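Local coordinates for protein VP5 (Halorubrum pleomorphic virus 6, PDB 6QGL) that probably mediates fusion of the viral envelope with the host cell membrane, as an envelope protein of a pleomorphic archaeal virus, at residues 147-152 and 216-222. Numbering follows the deposited sequence.
Sequences YITDFG and NTYNTVD
Asn219 clamps the backbone of 147-152 with both ends of its carboxamide. Its ND2 donates to Ile148 O at 3.0 Å, almost straight at 167° and in the plane of the amide, while OD1 accepts from Asp150 N at 3.0 Å. An asparagine suits this place because one short side chain offers a donor and an acceptor together; with CG anti to the backbone N (chi1 -169°), the amide reaches across to segment 147-152. The two bonds fix its rotation, and the same flat group lies parallel to the Phe151 ring, planes 3° apart, with OD1 over one face near the rim; an aromatic residue provides the flat surface this stacking needs. At the ring edge Asn216 O approaches Phe151 CD2 to 3.5 Å, and His188 and Phe186 of strand 180-189 pack against the phenyl group.

Backbone bonds continue the join. Thr220 N donates to Asp150 O at 3.1 Å, and a weak bond runs from Asn216 N to Phe151 O. The short carboxylate of Asp150 closes an Asx turn, OD1 accepting from Gly152 N. At Gly152's backbone angles a CB would jam against Phe151 O, which calls for glycine.

Three waters extend the join: one links Tyr147 O to Asp222 N, another Asp150 O to Tyr218 O and Thr220 OG1, the third Asp150 OD2 to Thr220 O.

Apolar contacts lie at the Tyr147 end. Branched Val221 sets CG1 4.1 Å from Tyr147 CE2 and near Ile148 CD1, while CG2 packs on Ile148 O; Leu50 and Val54 of helix 43-66 add to this patch. Asp222 runs beside the tyrosine ring, its carboxylate bonded to Ser51.

Directed amide, main-chain and water bonds thus probably set the register, tying segment 147-152 to the hairpin 219-226.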
loop_
_atom_site.group_PDB
_atom_site.type_symbol
_atom_site.label_atom_id
_atom_site.label_comp_id
_atom_site.label_asym_id
_atom_site.label_seq_id
_atom_site.Cartn_x
_atom_site.Cartn_y
_atom_site.Cartn_z
ATOM N N TYR A 147 -22.072 2.487 15.964
ATOM C CA TYR A 147 -21.363 1.393 15.315
ATOM C C TYR A 147 -20.427 1.880 14.200
ATOM O O TYR A 147 -19.305 1.378 14.092
ATOM C CB TYR A 147 -22.334 0.317 14.777
ATOM C CG TYR A 147 -21.600 -0.874 14.199
ATOM C CD1 TYR A 147 -21.129 -1.894 15.022
ATOM C CD2 TYR A 147 -21.287 -0.935 12.842
ATOM C CE1 TYR A 147 -20.389 -2.956 14.506
ATOM C CE2 TYR A 147 -20.544 -1.988 12.316
ATOM C CZ TYR A 147 -20.107 -3.004 13.151
ATOM O OH TYR A 147 -19.396 -4.059 12.640
ATOM N N ILE A 148 -20.906 2.817 13.354
ATOM C CA ILE A 148 -20.194 3.317 12.174
ATOM C C ILE A 148 -19.439 4.652 12.411
ATOM O O ILE A 148 -18.429 4.894 11.746
ATOM C CB ILE A 148 -21.183 3.381 10.965
ATOM C CG1 ILE A 148 -20.445 3.482 9.605
ATOM C CG2 ILE A 148 -22.254 4.473 11.115
ATOM C CD1 ILE A 148 -19.595 2.263 9.217
ATOM N N THR A 149 -19.923 5.511 13.320
ATOM C CA THR A 149 -19.250 6.776 13.621
ATOM C C THR A 149 -18.945 6.846 15.112
ATOM O O THR A 149 -19.784 7.292 15.897
ATOM C CB THR A 149 -20.030 8.000 13.099
ATOM O OG1 THR A 149 -21.327 8.035 13.693
ATOM C CG2 THR A 149 -20.124 8.058 11.581
ATOM N N ASP A 150 -17.758 6.358 15.504
ATOM C CA ASP A 150 -17.301 6.393 16.895
ATOM C C ASP A 150 -16.001 7.180 16.969
ATOM O O ASP A 150 -14.959 6.714 16.501
ATOM C CB ASP A 150 -17.145 4.980 17.496
ATOM C CG ASP A 150 -16.715 4.934 18.958
ATOM O OD1 ASP A 150 -16.565 6.017 19.576
ATOM O OD2 ASP A 150 -16.533 3.819 19.485
ATOM N N PHE A 151 -16.076 8.382 17.548
ATOM C CA PHE A 151 -14.930 9.277 17.684
ATOM C C PHE A 151 -14.465 9.364 19.136
ATOM O O PHE A 151 -13.586 10.161 19.455
ATOM C CB PHE A 151 -15.231 10.650 17.037
ATOM C CG PHE A 151 -15.404 10.517 15.534
ATOM C CD1 PHE A 151 -16.587 10.021 14.994
ATOM C CD2 PHE A 151 -14.343 10.762 14.671
ATOM C CE1 PHE A 151 -16.728 9.833 13.617
ATOM C CE2 PHE A 151 -14.483 10.573 13.294
ATOM C CZ PHE A 151 -15.670 10.097 12.779
ATOM N N GLY A 152 -15.025 8.506 19.987
ATOM C CA GLY A 152 -14.671 8.437 21.400
ATOM C C GLY A 152 -15.868 8.424 22.322
ATOM O O GLY A 152 -15.928 7.606 23.245
ATOM N N ASN A 216 -11.505 11.976 19.163
ATOM C CA ASN A 216 -10.357 11.264 18.615
ATOM C C ASN A 216 -10.411 11.547 17.122
ATOM O O ASN A 216 -11.494 11.454 16.539
ATOM C CB ASN A 216 -10.479 9.754 18.870
ATOM C CG ASN A 216 -10.516 9.362 20.325
ATOM O OD1 ASN A 216 -10.172 10.139 21.221
ATOM N ND2 ASN A 216 -10.934 8.134 20.592
ATOM N N THR A 217 -9.275 11.929 16.504
ATOM C CA THR A 217 -9.253 12.233 15.067
ATOM C C THR A 217 -9.763 11.013 14.306
ATOM O O THR A 217 -10.873 11.068 13.787
ATOM C CB THR A 217 -7.900 12.757 14.619
ATOM O OG1 THR A 217 -6.928 11.755 14.875
ATOM C CG2 THR A 217 -7.513 14.051 15.317
ATOM N N TYR A 218 -9.102 9.867 14.477
ATOM C CA TYR A 218 -9.482 8.579 13.880
ATOM C C TYR A 218 -10.889 8.073 14.253
ATOM O O TYR A 218 -11.416 8.425 15.314
ATOM C CB TYR A 218 -8.453 7.515 14.282
ATOM C CG TYR A 218 -8.310 7.337 15.778
ATOM C CD1 TYR A 218 -7.545 8.220 16.537
ATOM C CD2 TYR A 218 -8.936 6.282 16.437
ATOM C CE1 TYR A 218 -7.423 8.070 17.915
ATOM C CE2 TYR A 218 -8.821 6.121 17.816
ATOM C CZ TYR A 218 -8.061 7.016 18.551
ATOM O OH TYR A 218 -7.936 6.853 19.910
ATOM N N ASN A 219 -11.467 7.225 13.379
ATOM C CA ASN A 219 -12.753 6.559 13.580
ATOM C C ASN A 219 -12.496 5.119 14.039
ATOM O O ASN A 219 -11.525 4.501 13.597
ATOM C CB ASN A 219 -13.565 6.553 12.277
ATOM C CG ASN A 219 -15.017 6.127 12.411
ATOM O OD1 ASN A 219 -15.595 6.063 13.503
ATOM N ND2 ASN A 219 -15.644 5.841 11.283
ATOM N N THR A 220 -13.362 4.591 14.925
ATOM C CA THR A 220 -13.265 3.217 15.425
ATOM C C THR A 220 -14.528 2.453 15.025
ATOM O O THR A 220 -15.616 2.777 15.499
ATOM C CB THR A 220 -12.964 3.179 16.939
ATOM O OG1 THR A 220 -11.872 4.053 17.236
ATOM C CG2 THR A 220 -12.633 1.775 17.434
ATOM N N VAL A 221 -14.388 1.477 14.114
ATOM C CA VAL A 221 -15.500 0.647 13.632
ATOM C C VAL A 221 -15.113 -0.818 13.820
ATOM O O VAL A 221 -14.178 -1.289 13.168
ATOM C CB VAL A 221 -15.908 0.951 12.158
ATOM C CG1 VAL A 221 -17.058 0.050 11.698
ATOM C CG2 VAL A 221 -16.261 2.422 11.966
ATOM N N ASP A 222 -15.823 -1.526 14.723
ATOM C CA ASP A 222 -15.596 -2.936 15.057
ATOM C C ASP A 222 -14.115 -3.204 15.423
ATOM O O ASP A 222 -13.459 -4.069 14.835
ATOM C CB ASP A 222 -16.122 -3.853 13.926
ATOM C CG ASP A 222 -16.173 -5.334 14.248
ATOM O OD1 ASP A 222 -16.638 -5.689 15.356
ATOM O OD2 ASP A 222 -15.770 -6.140 13.385
HETATM O O HOH W 1 -18.088 -0.365 15.896
HETATM O O HOH W 2 -12.388 6.901 17.622
HETATM O O HOH W 3 -17.036 1.543 17.547
#